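PDB 3LM8: thiamine pyrophosphokinase from Bacillus subtilis, which catalyses the ATP-dependent pyrophosphorylation of thiamine to thiamine diphosphate, releasing AMP, and takes part in thiamine salvage. Local coordinates for residues G10-Y21 and I97-G105. The protein carries 1 engineered substitution. Sequence-based numbering, arbitrary orientation.
Sequences GPKNLIPDLTGY and IQIFGITGG
Phe100, the last residue of strand 96-100, sends its ring into a group of apolar side chains from 10-21. Its edge is turned toward the face of Tyr21 in a T-shaped pair, with centroids 5.2 Å apart and planes at 64°; CZ sits over the middle of the tyrosine ring. One face of Phe100 receives a CH-pi contact from Leu18, whose CD2 lies 4.0 Å from the ring centroid, while Pro16 CD meets the rim close to the ring plane. Ile15 divides its branches: CG2, anti to the backbone N (CG1 at chi1 -54°), touches Phe100 CB, and CD1 lies against Gly101 CA. The Tyr21 ring also stands nearly perpendicular to the Gln98 amide, which is held by Asn5 and Arg128. A serine in place of Tyr21 would probably leave the Phe100 edge without its aromatic partner and open a gap beside the Gln98 amide.

Polar links gather at the other end. Gly10 N makes a weak hydrogen bond to Gly101 O (3.4 Å), and one water donates to both Pro11 O and Thr103 O, at 2.6 Å each, bridging the two backbones.

Two van der Waals contacts flank this bridge: Pro11 CD packs 3.6 Å from Gly104 CA, and Leu14 CB lies 3.5 Å from Thr103 OG1.

The arrangement is typical of the parallel alpha/beta part of a mixed sheet, where loops leaving the C-terminal ends of the adjacent strands 3-7 and 96-100 meet; a phosphate ion, probably from the crystallisation liquor, is bound near Gly104 in the glycine-rich turn after strand 96-100.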
loop_
_atom_site.group_PDB
_atom_site.type_symbol
_atom_site.label_atom_id
_atom_site.label_comp_id
_atom_site.label_asym_id
_atom_site.label_seq_id
_atom_site.Cartn_x
_atom_site.Cartn_y
_atom_site.Cartn_z
ATOM N N GLY A 10 11.840 -2.842 2.421
ATOM C CA GLY A 10 11.603 -4.206 2.862
ATOM C C GLY A 10 12.370 -5.154 1.963
ATOM O O GLY A 10 12.986 -4.703 1.001
ATOM N N PRO A 11 12.381 -6.465 2.250
ATOM C CA PRO A 11 13.112 -7.405 1.388
ATOM C C PRO A 11 12.571 -7.423 -0.047
ATOM O O PRO A 11 11.370 -7.453 -0.267
ATOM C CB PRO A 11 12.944 -8.738 2.112
ATOM C CG PRO A 11 11.679 -8.545 2.938
ATOM C CD PRO A 11 11.837 -7.146 3.437
ATOM N N LYS A 12 13.477 -7.396 -1.018
ATOM C CA LYS A 12 13.124 -7.375 -2.436
ATOM C C LYS A 12 12.275 -8.532 -2.954
ATOM O O LYS A 12 11.517 -8.366 -3.905
ATOM C CB LYS A 12 14.393 -7.323 -3.280
ATOM C CG LYS A 12 15.333 -6.196 -2.958
ATOM C CD LYS A 12 16.591 -6.275 -3.826
ATOM C CE LYS A 12 16.268 -6.146 -5.310
ATOM N NZ LYS A 12 17.501 -6.075 -6.134
ATOM N N ASN A 13 12.424 -9.706 -2.352
ATOM C CA ASN A 13 11.687 -10.887 -2.805
ATOM C C ASN A 13 10.179 -10.827 -2.576
ATOM O O ASN A 13 9.421 -11.545 -3.223
ATOM C CB ASN A 13 12.277 -12.144 -2.154
ATOM C CG ASN A 13 12.413 -12.011 -0.657
ATOM O OD1 ASN A 13 11.631 -12.584 0.104
ATOM N ND2 ASN A 13 13.406 -11.235 -0.221
ATOM N N LEU A 14 9.743 -9.975 -1.658
ATOM C CA LEU A 14 8.319 -9.847 -1.388
ATOM C C LEU A 14 7.704 -8.757 -2.255
ATOM O O LEU A 14 6.491 -8.543 -2.226
ATOM C CB LEU A 14 8.066 -9.530 0.091
ATOM C CG LEU A 14 8.247 -10.630 1.149
ATOM C CD1 LEU A 14 7.539 -11.886 0.690
ATOM C CD2 LEU A 14 9.713 -10.920 1.373
ATOM N N ILE A 15 8.550 -8.086 -3.036
ATOM C CA ILE A 15 8.128 -6.994 -3.911
ATOM C C ILE A 15 7.914 -7.438 -5.363
ATOM O O ILE A 15 8.711 -8.197 -5.918
ATOM C CB ILE A 15 9.167 -5.857 -3.871
ATOM C CG1 ILE A 15 9.403 -5.437 -2.424
ATOM C CG2 ILE A 15 8.688 -4.664 -4.681
ATOM C CD1 ILE A 15 10.400 -4.338 -2.284
ATOM N N PRO A 16 6.828 -6.956 -5.997
ATOM C CA PRO A 16 6.460 -7.274 -7.381
ATOM C C PRO A 16 7.365 -6.602 -8.385
ATOM O O PRO A 16 8.270 -5.850 -8.028
ATOM C CB PRO A 16 5.039 -6.713 -7.516
ATOM C CG PRO A 16 4.591 -6.474 -6.112
ATOM C CD PRO A 16 5.834 -6.047 -5.406
ATOM N N ASP A 17 7.093 -6.870 -9.651
ATOM C CA ASP A 17 7.822 -6.250 -10.737
ATOM C C ASP A 17 7.370 -4.785 -10.708
ATOM O O ASP A 17 6.172 -4.479 -10.807
ATOM C CB ASP A 17 7.422 -6.908 -12.061
ATOM C CG ASP A 17 7.712 -6.032 -13.264
ATOM O OD1 ASP A 17 6.928 -6.107 -14.237
ATOM O OD2 ASP A 17 8.716 -5.279 -13.244
ATOM N N LEU A 18 8.312 -3.871 -10.543
ATOM C CA LEU A 18 7.943 -2.469 -10.513
ATOM C C LEU A 18 7.801 -1.949 -11.950
ATOM O O LEU A 18 6.921 -1.139 -12.241
ATOM C CB LEU A 18 8.997 -1.671 -9.735
ATOM C CG LEU A 18 9.239 -2.220 -8.325
ATOM C CD1 LEU A 18 10.340 -1.427 -7.614
ATOM C CD2 LEU A 18 7.937 -2.154 -7.545
ATOM N N THR A 19 8.665 -2.443 -12.836
ATOM C CA THR A 19 8.680 -2.064 -14.249
ATOM C C THR A 19 7.287 -1.826 -14.840
ATOM O O THR A 19 6.999 -0.740 -15.352
ATOM C CB THR A 19 9.395 -3.153 -15.089
ATOM O OG1 THR A 19 10.785 -3.173 -14.746
ATOM C CG2 THR A 19 9.258 -2.879 -16.576
ATOM N N GLY A 20 6.430 -2.840 -14.756
ATOM C CA GLY A 20 5.090 -2.728 -15.304
ATOM C C GLY A 20 4.220 -1.663 -14.665
ATOM O O GLY A 20 3.116 -1.378 -15.146
ATOM N N TYR A 21 4.715 -1.077 -13.581
ATOM C CA TYR A 21 3.992 -0.032 -12.871
ATOM C C TYR A 21 4.465 1.342 -13.332
ATOM O O TYR A 21 3.938 2.373 -12.891
ATOM C CB TYR A 21 4.187 -0.181 -11.350
ATOM C CG TYR A 21 3.223 -1.146 -10.687
ATOM C CD1 TYR A 21 1.892 -0.786 -10.460
ATOM C CD2 TYR A 21 3.637 -2.421 -10.290
ATOM C CE1 TYR A 21 0.993 -1.668 -9.850
ATOM C CE2 TYR A 21 2.743 -3.318 -9.678
ATOM C CZ TYR A 21 1.424 -2.933 -9.461
ATOM O OH TYR A 21 0.537 -3.803 -8.857
ATOM N N ILE A 97 -1.675 6.773 -4.421
ATOM C CA ILE A 97 -0.356 6.542 -3.875
ATOM C C ILE A 97 -0.277 5.027 -3.786
ATOM O O ILE A 97 -1.229 4.384 -3.346
ATOM C CB ILE A 97 -0.175 7.136 -2.457
ATOM C CG1 ILE A 97 -0.183 8.665 -2.522
ATOM C CG2 ILE A 97 1.149 6.675 -1.882
ATOM C CD1 ILE A 97 -0.172 9.328 -1.176
ATOM N N GLN A 98 0.836 4.459 -4.236
ATOM C CA GLN A 98 1.038 3.019 -4.172
ATOM C C GLN A 98 2.383 2.765 -3.516
ATOM O O GLN A 98 3.407 3.294 -3.946
ATOM C CB GLN A 98 0.972 2.404 -5.573
ATOM C CG GLN A 98 -0.462 2.282 -6.087
ATOM C CD GLN A 98 -0.549 1.777 -7.519
ATOM O OE1 GLN A 98 -1.416 0.949 -7.851
ATOM N NE2 GLN A 98 0.338 2.283 -8.383
ATOM N N ILE A 99 2.372 1.958 -2.460
ATOM C CA ILE A 99 3.585 1.671 -1.708
ATOM C C ILE A 99 4.017 0.216 -1.787
ATOM O O ILE A 99 3.199 -0.701 -1.642
ATOM C CB ILE A 99 3.406 2.039 -0.221
ATOM C CG1 ILE A 99 2.800 3.447 -0.098
ATOM C CG2 ILE A 99 4.752 1.968 0.481
ATOM C CD1 ILE A 99 2.393 3.857 1.307
ATOM N N PHE A 100 5.317 0.017 -1.991
ATOM C CA PHE A 100 5.895 -1.320 -2.095
ATOM C C PHE A 100 6.976 -1.507 -1.028
ATOM O O PHE A 100 7.386 -0.535 -0.381
ATOM C CB PHE A 100 6.497 -1.506 -3.491
ATOM C CG PHE A 100 5.554 -1.162 -4.598
ATOM C CD1 PHE A 100 4.859 -2.160 -5.274
ATOM C CD2 PHE A 100 5.339 0.173 -4.954
ATOM C CE1 PHE A 100 3.959 -1.839 -6.298
ATOM C CE2 PHE A 100 4.445 0.509 -5.973
ATOM C CZ PHE A 100 3.752 -0.503 -6.647
ATOM N N GLY A 101 7.446 -2.747 -0.867
ATOM C CA GLY A 101 8.479 -3.026 0.120
ATOM C C GLY A 101 7.869 -2.734 1.466
ATOM O O GLY A 101 8.501 -2.179 2.369
ATOM N N ILE A 102 6.614 -3.139 1.579
ATOM C CA ILE A 102 5.818 -2.909 2.757
ATOM C C ILE A 102 5.693 -4.118 3.683
ATOM O O ILE A 102 5.142 -4.029 4.790
ATOM C CB ILE A 102 4.444 -2.398 2.297
ATOM C CG1 ILE A 102 4.374 -0.893 2.547
ATOM C CG2 ILE A 102 3.313 -3.187 2.948
ATOM C CD1 ILE A 102 3.065 -0.274 2.118
ATOM N N THR A 103 6.208 -5.253 3.230
ATOM C CA THR A 103 6.165 -6.464 4.034
ATOM C C THR A 103 7.587 -6.951 4.221
ATOM O O THR A 103 8.472 -6.597 3.453
ATOM C CB THR A 103 5.323 -7.541 3.358
ATOM O OG1 THR A 103 5.736 -7.680 1.997
ATOM C CG2 THR A 103 3.854 -7.153 3.392
ATOM N N GLY A 104 7.807 -7.735 5.264
ATOM C CA GLY A 104 9.135 -8.236 5.532
ATOM C C GLY A 104 9.126 -9.126 6.751
ATOM O O GLY A 104 8.062 -9.398 7.325
ATOM N N GLY A 105 10.322 -9.569 7.142
ATOM C CA GLY A 105 10.489 -10.444 8.291
ATOM C C GLY A 105 9.943 -9.881 9.585
ATOM O O GLY A 105 9.291 -10.597 10.351
HETATM O O HOH W 1 9.517 -6.148 1.091
#